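Local coordinates for protein bacteriorhodopsin (Nanosalina sp., PDB 6EYU) that pumps protons inward across the membrane as a xenorhodopsin, a seven-helix protein that carries bound retinal and is presumably driven by the light it absorbs, at residues P15-Y20 with T60-Q65; P82-A87 with I172-Y177; A167-I172 with Q214-L219. All coordinates share one frame; numbering follows the deposited sequence.

Contact 1: P15-Y20 with T60-Q65; sequences PFILAY and TNFLNQ. With LFA (eicosane), chain E; MUN ([(2~{S})-2,3-bis(oxidanyl)propyl] (~{E})-undec-2-enoate), chain U; LFA (eicosane), chain F.
In the seven-helix rhodopsin bundle the first two transmembrane helices, 14-38 and 42-63, meet where Ile17 and Leu18 touch Phe62 and Leu63. No hydrogen bond crosses between them, and the join is made by branched aliphatic side chains and the CB of Phe62. Ile17 uses both its arms. Its CD1 lies 3.8 Å from CB of Phe62, the two side chains crossing at about a right angle, while its CG2, anti to the backbone N because CG1 lies beside it (chi1 -75°), comes within 3.5 Å of CD2 of Leu63 as these two chains slide past each other. Leu63 divides its fork: CD2 serves Ile17, and CD1 touches CD1 of Leu18 at 3.5 Å and also borders the ester carbonyl oxygen OAD of one bound lipid. Leu18 is forked likewise, its CD2 resting 3.5 Å from C15 of an eicosane. Behind this seam the Phe16 ring lays one face against a second eicosane, whose C13 lies 4.1 Å above the ring centre, and also touches Ile203 of helix 198-230. With an alanine in place of Phe16, that alkane would probably lose its flat wall and a gap would open beside Ile203. Helix 42-63 is weakly bonded here, the N of Leu63 reaching O of Thr60 at a long 3.3 Å. Thr60 OG1 also bonds Gln124 of a second subunit. Being purely apolar, the seam draws its cohesion from dispersion and shape, and its residue types suit a surface shared with lipid chains.

Contact 2: P82-A87 with I172-Y177; sequences PLILLA and IFFLSY. With RET (retinal), chain D; MUN ([(2~{S})-2,3-bis(oxidanyl)propyl] (~{E})-undec-2-enoate), chain O; MUN ([(2~{S})-2,3-bis(oxidanyl)propyl] (~{E})-undec-2-enoate), chain M.
Phe174 of helix 157-183 sets its ring against two aliphatic side chains of helix 72-93 and the C20 methyl of retinal. Its CZ lies 3.7 Å from CG2 of Ile84, and the neighbouring CE2 is 4.0 Å from CD2 of Leu85. Closer still than these two is the retinal, with CE1 of Phe174 3.4 Å from C20. Ile84 borders the same methyl with CD1, so the branched residue touches ring and chromophore with different arms. This is the retinal pocket in the heart of the rhodopsin bundle, and Tyr177, one turn on from Phe174, covers the polyene with a ring face, C11 standing 3.3 Å above its plane and over its centre. Flat aromatic groups suit a flat conjugated chain. Away from this core the packing changes character. The backbones stay well apart, 10.6 Å between the CA atoms of Ile84 and Phe174, and the far side of helix 72-93 turns Leu83 and Leu86 to helix 42-63 and to lipid: CD1 of Leu83 is 3.7 Å from CAO of one monoacylglycerol, and CD2 of Leu86 lies 3.6 Å from OAB of another. On the outer side of helix 157-183, Ile172 and Leu175 lie on the surface.

Contact 3: A167-I172 with Q214-L219; sequences AGYIGI and QVYGFL. With MUN ([(2~{S})-2,3-bis(oxidanyl)propyl] (~{E})-undec-2-enoate), chain L.
Ile170 pushes its terminal methyl into the face of Tyr216, and Tyr169 beside it reaches over to Val215, so that helix 157-183 and helix 198-230, the last two transmembrane helices of the rhodopsin bundle, are joined by knobs set against flat rings. The two short segments run nearly antiparallel, at 167°, with axes 11.7 Å apart. That is a wide spacing, and long side chains such as the tyrosines help to span it. The main bump is CD1 of Ile170. It stands 3.6 Å from the centroid of the Tyr216 ring in a CH-pi contact, displaced toward the rim where CD1 of Tyr216 is 3.3 Å away. The same methyl lies in plane at the edge of the Tyr169 ring, so it fills the corner between one ring's face and another's edge. Isoleucine suits this place because its ethyl arm puts CD1 into the corner while CG1, lower on the same arm, packs against Ile84 of helix 72-93. Retinal lies about 6 Å from the Ile170 side chain. Tyr169, its CG held anti to the backbone N (chi1 -173°), extends straight across the groove and sets CE2 4.2 Å from CB of Tyr216. At its far end OH comes 3.2 Å from CG1 of Val215, a compact branch that fits beside the phenol. On the opposite flank of helix 198-230, the Phe218 ring meets a monoacylglycerol chain obliquely, CD2 lying 3.4 Å from CAM. Both tyrosines finish in polar contacts beyond the seam: the Tyr169 hydroxyl bonds to the carbonyl of Phe211 and the Tyr216 hydroxyl to that of Ile84. Their rings can therefore pack as hydrocarbon while their hydroxyls are satisfied by backbone oxygens, and this pairing is likely to limit how far either ring can swing.

All three contacts tie together helices of one seven-helix bundle. Contact 1 joins the first two transmembrane helices and closes along the chain before the others open. It is about 22 Å between centres from contact 2 and 23 Å from contact 3, although Tyr20 of its first segment packs against Gln214 of contact 3. Contacts 2 and 3 alternate along the sequence, share helix 157-183 and Ile172, and lie about 8 Å apart between centres. Through them helix 157-183 is linked to helix 72-93 on one hand and helix 198-230 on the other, forming a continuous packed core next to retinal, while contact 1 lies at the periphery, bordered by lipid and by a second subunit.

Contact 1: P15-Y20 with T60-Q65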
# COMPACT_ATOMS: atom_id res chain seq x y z
N PRO A 15 -24.84 -3.39 -18.66
CA PRO A 15 -25.71 -4.20 -17.80
C PRO A 15 -24.91 -5.18 -16.95
O PRO A 15 -25.18 -5.32 -15.75
CB PRO A 15 -26.60 -4.96 -18.79
CG PRO A 15 -26.25 -4.46 -20.16
CD PRO A 15 -25.41 -3.24 -20.01
N PHE A 16 -23.95 -5.86 -17.56
CA PHE A 16 -23.09 -6.79 -16.84
C PHE A 16 -22.31 -6.06 -15.75
O PHE A 16 -22.25 -6.51 -14.61
CB PHE A 16 -22.13 -7.48 -17.80
CG PHE A 16 -22.81 -8.39 -18.79
CD1 PHE A 16 -23.28 -7.90 -19.99
CD2 PHE A 16 -23.03 -9.72 -18.48
CE1 PHE A 16 -23.91 -8.73 -20.90
CE2 PHE A 16 -23.66 -10.56 -19.38
CZ PHE A 16 -24.10 -10.06 -20.59
N ILE A 17 -21.75 -4.91 -16.11
CA ILE A 17 -21.01 -4.10 -15.16
C ILE A 17 -21.91 -3.65 -14.01
O ILE A 17 -21.51 -3.70 -12.85
CB ILE A 17 -20.41 -2.85 -15.84
CG1 ILE A 17 -19.19 -3.25 -16.68
CG2 ILE A 17 -20.01 -1.82 -14.80
CD1 ILE A 17 -18.88 -2.28 -17.80
N LEU A 18 -23.16 -3.34 -14.33
CA LEU A 18 -24.15 -3.03 -13.31
C LEU A 18 -24.46 -4.26 -12.46
O LEU A 18 -24.39 -4.20 -11.23
CB LEU A 18 -25.44 -2.50 -13.94
CG LEU A 18 -26.08 -1.33 -13.20
CD1 LEU A 18 -25.38 -0.03 -13.56
CD2 LEU A 18 -27.57 -1.24 -13.51
N ALA A 19 -24.86 -5.34 -13.11
CA ALA A 19 -25.22 -6.57 -12.41
C ALA A 19 -24.07 -7.03 -11.53
O ALA A 19 -24.29 -7.62 -10.47
CB ALA A 19 -25.60 -7.65 -13.41
N TYR A 20 -22.85 -6.76 -11.97
CA TYR A 20 -21.66 -7.15 -11.22
C TYR A 20 -21.53 -6.32 -9.94
O TYR A 20 -21.29 -6.87 -8.86
CB TYR A 20 -20.40 -6.99 -12.07
CG TYR A 20 -19.13 -7.38 -11.36
CD1 TYR A 20 -18.74 -8.71 -11.27
CD2 TYR A 20 -18.28 -6.42 -10.83
CE1 TYR A 20 -17.56 -9.07 -10.65
CE2 TYR A 20 -17.09 -6.77 -10.23
CZ TYR A 20 -16.73 -8.10 -10.13
OH TYR A 20 -15.56 -8.45 -9.52
N THR A 60 -17.14 1.12 -11.01
CA THR A 60 -17.97 2.30 -11.21
C THR A 60 -17.28 3.28 -12.16
O THR A 60 -17.89 4.24 -12.62
CB THR A 60 -18.27 3.02 -9.89
OG1 THR A 60 -17.05 3.37 -9.23
CG2 THR A 60 -19.10 2.13 -8.97
N ASN A 61 -16.02 3.01 -12.47
CA ASN A 61 -15.25 3.88 -13.35
C ASN A 61 -15.49 3.53 -14.81
O ASN A 61 -15.06 4.26 -15.71
CB ASN A 61 -13.75 3.77 -13.03
CG ASN A 61 -13.37 4.51 -11.76
OD1 ASN A 61 -13.46 5.73 -11.69
ND2 ASN A 61 -12.90 3.76 -10.76
N PHE A 62 -16.25 2.47 -15.05
CA PHE A 62 -16.75 2.18 -16.39
C PHE A 62 -18.13 2.80 -16.61
O PHE A 62 -18.52 3.08 -17.74
CB PHE A 62 -16.82 0.67 -16.63
CG PHE A 62 -15.48 -0.02 -16.53
CD1 PHE A 62 -14.43 0.37 -17.34
CD2 PHE A 62 -15.30 -1.07 -15.65
CE1 PHE A 62 -13.20 -0.26 -17.24
CE2 PHE A 62 -14.08 -1.70 -15.54
CZ PHE A 62 -13.02 -1.29 -16.34
N LEU A 63 -18.84 3.07 -15.51
CA LEU A 63 -20.16 3.69 -15.59
C LEU A 63 -20.03 5.21 -15.66
O LEU A 63 -21.00 5.91 -15.98
CB LEU A 63 -21.00 3.30 -14.37
CG LEU A 63 -21.24 1.80 -14.18
CD1 LEU A 63 -22.30 1.57 -13.12
CD2 LEU A 63 -21.64 1.15 -15.49
N ASN A 64 -18.89 5.72 -15.22
CA ASN A 64 -18.66 7.16 -15.17
C ASN A 64 -17.19 7.47 -15.43
O ASN A 64 -16.33 7.18 -14.59
CB ASN A 64 -19.06 7.72 -13.80
CG ASN A 64 -20.56 7.72 -13.59
OD1 ASN A 64 -21.08 6.93 -12.79
ND2 ASN A 64 -21.24 8.66 -14.22
N GLN A 65 -16.90 8.05 -16.59
CA GLN A 65 -15.52 8.29 -16.98
C GLN A 65 -14.78 9.04 -15.89
O GLN A 65 -15.25 10.06 -15.39
CB GLN A 65 -15.46 9.08 -18.29
CG GLN A 65 -14.21 9.93 -18.42
CD GLN A 65 -13.57 9.82 -19.79
OE1 GLN A 65 -12.43 9.39 -19.93
NE2 GLN A 65 -14.33 10.19 -20.82
C5 LFA E . -25.88 -14.04 -10.31
C6 LFA E . -26.81 -13.12 -11.09
C7 LFA E . -26.10 -12.62 -12.35
C8 LFA E . -27.07 -11.78 -13.17
C9 LFA E . -26.38 -11.23 -14.42
C10 LFA E . -27.44 -10.63 -15.35
C11 LFA E . -26.79 -9.71 -16.38
C12 LFA E . -27.38 -10.01 -17.76
C13 LFA E . -27.48 -8.74 -18.60
C14 LFA E . -27.26 -9.08 -20.07
C15 LFA E . -27.85 -7.99 -20.97
C16 LFA E . -27.00 -7.86 -22.23
C17 LFA E . -27.72 -7.00 -23.27
C18 LFA E . -26.69 -6.36 -24.20
C19 LFA E . -27.31 -6.08 -25.57
C20 LFA E . -28.47 -5.09 -25.41
CAN MUN U . -25.82 -1.19 -4.58
CAM MUN U . -24.83 -0.20 -5.21
CAK MUN U . -25.53 0.57 -6.34
CAH MUN U . -25.37 -0.20 -7.65
CAF MUN U . -24.52 0.61 -8.63
CAC MUN U . -25.14 1.94 -9.10
CAA MUN U . -24.33 2.73 -10.15
OAD MUN U . -23.11 2.63 -10.18
OAB MUN U . -25.01 3.77 -10.72
CAE MUN U . -24.14 4.90 -10.79
CAG MUN U . -24.08 5.42 -12.23
OAJ MUN U . -24.98 4.66 -13.04
CAI MUN U . -24.49 6.89 -12.26
OAL MUN U . -24.74 7.29 -13.60
C7 LFA F . -28.65 -10.83 -7.60
C8 LFA F . -29.67 -9.80 -8.11
C9 LFA F . -28.94 -8.66 -8.80
C10 LFA F . -29.44 -8.53 -10.24
C11 LFA F . -29.16 -7.12 -10.75
C12 LFA F . -29.49 -7.03 -12.24
C13 LFA F . -29.14 -5.63 -12.75
C14 LFA F . -29.46 -5.51 -14.24
C15 LFA F . -29.18 -4.09 -14.70
C16 LFA F . -29.89 -3.80 -16.02
C17 LFA F . -29.07 -2.81 -16.83
C18 LFA F . -29.90 -1.57 -17.14
C19 LFA F . -29.18 -0.73 -18.20
C20 LFA F . -27.77 -0.40 -17.70

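Contact 2: P82-A87 with I172-Y177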
# COMPACT_ATOMS: atom_id res chain seq x y z
N PRO A 82 -4.72 -9.96 -4.50
CA PRO A 82 -3.92 -10.37 -3.36
C PRO A 82 -4.78 -10.83 -2.18
O PRO A 82 -4.37 -11.72 -1.44
CB PRO A 82 -3.16 -9.09 -3.00
CG PRO A 82 -2.99 -8.39 -4.30
CD PRO A 82 -4.21 -8.71 -5.11
N LEU A 83 -5.98 -10.28 -2.06
CA LEU A 83 -6.88 -10.65 -0.98
C LEU A 83 -7.49 -12.03 -1.23
O LEU A 83 -7.48 -12.89 -0.35
CB LEU A 83 -8.00 -9.61 -0.84
CG LEU A 83 -7.56 -8.25 -0.31
CD1 LEU A 83 -8.73 -7.29 -0.26
CD2 LEU A 83 -6.92 -8.40 1.06
N ILE A 84 -7.94 -12.25 -2.46
CA ILE A 84 -8.34 -13.59 -2.89
C ILE A 84 -7.31 -14.63 -2.47
O ILE A 84 -7.66 -15.69 -1.97
CB ILE A 84 -8.52 -13.64 -4.42
CG1 ILE A 84 -9.89 -13.09 -4.82
CG2 ILE A 84 -8.36 -15.07 -4.92
CD1 ILE A 84 -9.93 -12.51 -6.21
N LEU A 85 -6.03 -14.26 -2.57
CA LEU A 85 -4.95 -15.19 -2.28
C LEU A 85 -4.68 -15.27 -0.78
O LEU A 85 -4.39 -16.34 -0.25
CB LEU A 85 -3.68 -14.77 -3.02
CG LEU A 85 -3.68 -15.02 -4.53
CD1 LEU A 85 -2.30 -14.76 -5.11
CD2 LEU A 85 -4.14 -16.44 -4.84
N LEU A 86 -4.77 -14.13 -0.10
CA LEU A 86 -4.77 -14.11 1.36
C LEU A 86 -5.75 -15.14 1.90
O LEU A 86 -5.42 -15.92 2.80
CB LEU A 86 -5.14 -12.72 1.88
CG LEU A 86 -5.00 -12.55 3.39
CD1 LEU A 86 -3.60 -12.90 3.85
CD2 LEU A 86 -5.37 -11.13 3.81
N ALA A 87 -6.95 -15.15 1.34
CA ALA A 87 -7.99 -16.09 1.76
C ALA A 87 -7.52 -17.52 1.53
O ALA A 87 -7.65 -18.37 2.41
CB ALA A 87 -9.27 -15.82 0.99
N ILE A 172 -6.94 -22.25 -11.99
CA ILE A 172 -7.45 -22.31 -13.35
C ILE A 172 -7.98 -20.95 -13.80
O ILE A 172 -7.68 -20.49 -14.90
CB ILE A 172 -8.59 -23.35 -13.47
CG1 ILE A 172 -8.02 -24.72 -13.86
CG2 ILE A 172 -9.61 -22.90 -14.50
CD1 ILE A 172 -7.64 -25.57 -12.67
N PHE A 173 -8.76 -20.31 -12.93
CA PHE A 173 -9.44 -19.07 -13.29
C PHE A 173 -8.44 -17.94 -13.47
O PHE A 173 -8.62 -17.07 -14.33
CB PHE A 173 -10.47 -18.69 -12.23
CG PHE A 173 -11.86 -19.17 -12.53
CD1 PHE A 173 -12.58 -18.62 -13.57
CD2 PHE A 173 -12.43 -20.20 -11.79
CE1 PHE A 173 -13.85 -19.09 -13.87
CE2 PHE A 173 -13.69 -20.66 -12.08
CZ PHE A 173 -14.41 -20.11 -13.13
N PHE A 174 -7.36 -17.97 -12.69
CA PHE A 174 -6.36 -16.91 -12.73
C PHE A 174 -5.62 -16.91 -14.07
O PHE A 174 -5.20 -15.86 -14.55
CB PHE A 174 -5.36 -17.07 -11.58
CG PHE A 174 -5.72 -16.30 -10.35
CD1 PHE A 174 -7.05 -16.14 -9.98
CD2 PHE A 174 -4.74 -15.69 -9.58
CE1 PHE A 174 -7.38 -15.44 -8.84
CE2 PHE A 174 -5.07 -14.98 -8.44
CZ PHE A 174 -6.39 -14.86 -8.07
N LEU A 175 -5.57 -18.07 -14.71
CA LEU A 175 -4.83 -18.22 -15.96
C LEU A 175 -5.63 -17.66 -17.13
O LEU A 175 -5.07 -17.32 -18.17
CB LEU A 175 -4.50 -19.69 -16.20
CG LEU A 175 -3.63 -20.34 -15.13
CD1 LEU A 175 -3.71 -21.86 -15.22
CD2 LEU A 175 -2.19 -19.87 -15.26
N SER A 176 -6.95 -17.58 -16.96
CA SER A 176 -7.83 -17.14 -18.04
C SER A 176 -7.61 -15.66 -18.35
O SER A 176 -7.82 -15.22 -19.48
CB SER A 176 -9.29 -17.39 -17.67
OG SER A 176 -9.70 -16.54 -16.62
N TYR A 177 -7.10 -14.93 -17.36
CA TYR A 177 -7.11 -13.47 -17.42
C TYR A 177 -6.04 -12.95 -18.37
O TYR A 177 -6.32 -12.12 -19.23
CB TYR A 177 -6.90 -12.88 -16.02
CG TYR A 177 -8.14 -12.91 -15.16
CD1 TYR A 177 -9.06 -11.87 -15.18
CD2 TYR A 177 -8.39 -13.99 -14.32
CE1 TYR A 177 -10.19 -11.90 -14.39
CE2 TYR A 177 -9.53 -14.03 -13.53
CZ TYR A 177 -10.43 -12.99 -13.58
OH TYR A 177 -11.56 -13.03 -12.79
C1 RET D . -2.61 -9.26 -16.19
C2 RET D . -1.44 -8.47 -16.80
C3 RET D . -0.65 -9.32 -17.79
C4 RET D . 0.03 -10.48 -17.07
C5 RET D . -0.94 -11.15 -16.10
C6 RET D . -2.13 -10.64 -15.71
C7 RET D . -2.98 -11.40 -14.81
C8 RET D . -4.16 -10.90 -14.36
C9 RET D . -4.92 -11.64 -13.38
C10 RET D . -6.15 -11.17 -12.93
C11 RET D . -7.01 -11.86 -12.05
C12 RET D . -8.11 -11.08 -11.74
C13 RET D . -9.11 -11.39 -10.78
C14 RET D . -10.17 -10.51 -10.55
C15 RET D . -11.15 -10.64 -9.57
C16 RET D . -3.17 -8.51 -14.98
C17 RET D . -3.71 -9.47 -17.24
C18 RET D . -0.54 -12.53 -15.55
C19 RET D . -4.39 -12.98 -12.87
C20 RET D . -9.04 -12.72 -10.02
CAR MUN O . -7.13 -2.14 0.84
CAQ MUN O . -8.59 -2.24 1.26
CAP MUN O . -8.73 -3.31 2.35
CAO MUN O . -7.80 -4.47 2.02
CAN MUN O . -7.37 -5.15 3.33
CAM MUN O . -8.45 -4.92 4.39
CAK MUN O . -8.80 -6.26 5.03
CAH MUN O . -7.51 -7.01 5.34
CAF MUN O . -7.65 -7.73 6.68
CAC MUN O . -7.15 -9.17 6.68
CAA MUN O . -7.33 -9.93 8.00
OAD MUN O . -8.14 -9.55 8.85
OAB MUN O . -6.55 -11.03 8.14
CAE MUN O . -5.55 -10.77 9.13
CAG MUN O . -5.69 -11.78 10.27
OAJ MUN O . -5.20 -13.06 9.85
CAI MUN O . -4.89 -11.30 11.48
OAL MUN O . -4.77 -12.37 12.42
CAN MUN M . -1.88 -5.25 -1.35
CAM MUN M . -3.12 -5.68 -0.56
CAK MUN M . -2.72 -6.04 0.87
CAH MUN M . -3.71 -5.38 1.84
CAF MUN M . -3.46 -5.87 3.28
CAC MUN M . -3.32 -7.39 3.48
CAA MUN M . -2.71 -7.81 4.82
OAD MUN M . -2.49 -6.98 5.70
OAB MUN M . -2.60 -9.16 5.01
CAE MUN M . -1.45 -9.44 5.80
CAG MUN M . -1.86 -10.18 7.08
OAJ MUN M . -3.25 -10.51 7.01
CAI MUN M . -1.04 -11.46 7.21
OAL MUN M . -1.16 -11.96 8.55

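Contact 3: A167-I172 with Q214-L219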
# COMPACT_ATOMS: atom_id res chain seq x y z
N ALA A 167 -7.81 -24.14 -4.35
CA ALA A 167 -6.56 -23.83 -5.04
C ALA A 167 -6.67 -24.16 -6.53
O ALA A 167 -6.25 -23.37 -7.37
CB ALA A 167 -5.41 -24.61 -4.41
N GLY A 168 -7.32 -25.28 -6.84
CA GLY A 168 -7.62 -25.63 -8.22
C GLY A 168 -8.54 -24.62 -8.87
O GLY A 168 -8.21 -24.06 -9.92
N TYR A 169 -9.73 -24.47 -8.32
CA TYR A 169 -10.67 -23.45 -8.76
C TYR A 169 -9.95 -22.16 -9.14
O TYR A 169 -10.11 -21.66 -10.26
CB TYR A 169 -11.69 -23.17 -7.65
CG TYR A 169 -12.82 -22.25 -8.07
CD1 TYR A 169 -13.97 -22.77 -8.65
CD2 TYR A 169 -12.84 -20.93 -7.66
CE1 TYR A 169 -15.07 -21.97 -8.89
CE2 TYR A 169 -13.92 -20.11 -7.92
CZ TYR A 169 -15.03 -20.63 -8.55
OH TYR A 169 -16.11 -19.82 -8.83
N ILE A 170 -9.21 -21.58 -8.20
CA ILE A 170 -8.70 -20.23 -8.36
C ILE A 170 -7.49 -20.20 -9.29
O ILE A 170 -7.35 -19.29 -10.11
CB ILE A 170 -8.29 -19.62 -7.00
CG1 ILE A 170 -9.00 -18.27 -6.79
CG2 ILE A 170 -6.78 -19.43 -6.93
CD1 ILE A 170 -10.50 -18.39 -6.65
N GLY A 171 -6.68 -21.25 -9.24
CA GLY A 171 -5.58 -21.41 -10.18
C GLY A 171 -6.04 -21.35 -11.62
O GLY A 171 -5.57 -20.51 -12.39
N ILE A 172 -6.94 -22.25 -11.99
CA ILE A 172 -7.45 -22.31 -13.35
C ILE A 172 -7.98 -20.95 -13.80
O ILE A 172 -7.68 -20.49 -14.90
CB ILE A 172 -8.59 -23.35 -13.47
CG1 ILE A 172 -8.02 -24.72 -13.86
CG2 ILE A 172 -9.61 -22.90 -14.50
CD1 ILE A 172 -7.64 -25.57 -12.67
N GLN A 214 -17.37 -13.06 -6.12
CA GLN A 214 -18.70 -13.29 -5.57
C GLN A 214 -18.89 -14.77 -5.23
O GLN A 214 -19.15 -15.12 -4.08
CB GLN A 214 -19.78 -12.84 -6.56
CG GLN A 214 -20.19 -11.39 -6.41
CD GLN A 214 -19.60 -10.50 -7.49
OE1 GLN A 214 -20.31 -9.72 -8.12
NE2 GLN A 214 -18.29 -10.61 -7.70
N VAL A 215 -18.70 -15.63 -6.22
CA VAL A 215 -18.87 -17.07 -6.04
C VAL A 215 -17.83 -17.62 -5.07
O VAL A 215 -18.13 -18.47 -4.24
CB VAL A 215 -18.75 -17.82 -7.38
CG1 VAL A 215 -18.79 -19.32 -7.15
CG2 VAL A 215 -19.86 -17.39 -8.33
N TYR A 216 -16.61 -17.10 -5.18
CA TYR A 216 -15.47 -17.70 -4.49
C TYR A 216 -15.58 -17.49 -2.98
O TYR A 216 -15.26 -18.39 -2.20
CB TYR A 216 -14.16 -17.07 -5.00
CG TYR A 216 -12.97 -17.30 -4.10
CD1 TYR A 216 -12.41 -18.56 -3.97
CD2 TYR A 216 -12.29 -16.22 -3.55
CE1 TYR A 216 -11.26 -18.76 -3.23
CE2 TYR A 216 -11.13 -16.41 -2.82
CZ TYR A 216 -10.62 -17.68 -2.66
OH TYR A 216 -9.48 -17.87 -1.91
N GLY A 217 -16.09 -16.33 -2.58
CA GLY A 217 -16.25 -16.01 -1.17
C GLY A 217 -17.16 -17.00 -0.47
O GLY A 217 -16.85 -17.46 0.63
N PHE A 218 -18.29 -17.31 -1.09
CA PHE A 218 -19.19 -18.34 -0.58
C PHE A 218 -18.50 -19.70 -0.58
O PHE A 218 -18.36 -20.34 0.46
CB PHE A 218 -20.46 -18.41 -1.43
CG PHE A 218 -21.37 -17.22 -1.25
CD1 PHE A 218 -21.98 -16.98 -0.04
CD2 PHE A 218 -21.50 -16.28 -2.27
CE1 PHE A 218 -22.76 -15.85 0.15
CE2 PHE A 218 -22.28 -15.15 -2.09
CZ PHE A 218 -22.91 -14.94 -0.88
N LEU A 219 -17.94 -20.06 -1.73
CA LEU A 219 -17.30 -21.36 -1.90
C LEU A 219 -16.27 -21.60 -0.80
O LEU A 219 -16.22 -22.69 -0.22
CB LEU A 219 -16.61 -21.42 -3.27
CG LEU A 219 -16.52 -22.79 -3.94
CD1 LEU A 219 -15.06 -23.17 -4.16
CD2 LEU A 219 -17.24 -23.86 -3.13
CAR MUN L . -25.05 -12.80 -5.44
CAQ MUN L . -25.05 -14.28 -5.09
CAP MUN L . -23.94 -15.00 -5.86
CAO MUN L . -24.29 -16.48 -5.99
CAN MUN L . -23.06 -17.32 -5.64
CAM MUN L . -23.38 -18.20 -4.43
CAK MUN L . -23.17 -19.67 -4.80
CAH MUN L . -21.79 -20.12 -4.32
CAF MUN L . -21.80 -21.62 -4.02
CAC MUN L . -21.64 -22.01 -2.55
CAA MUN L . -21.56 -23.51 -2.27
OAD MUN L . -22.07 -24.32 -3.04
OAB MUN L . -21.06 -23.84 -1.05
CAE MUN L . -21.62 -25.08 -0.63
CAG MUN L . -20.59 -26.20 -0.80
OAJ MUN L . -19.27 -25.67 -0.64
CAI MUN L . -20.83 -27.28 0.26
OAL MUN L . -21.01 -26.67 1.54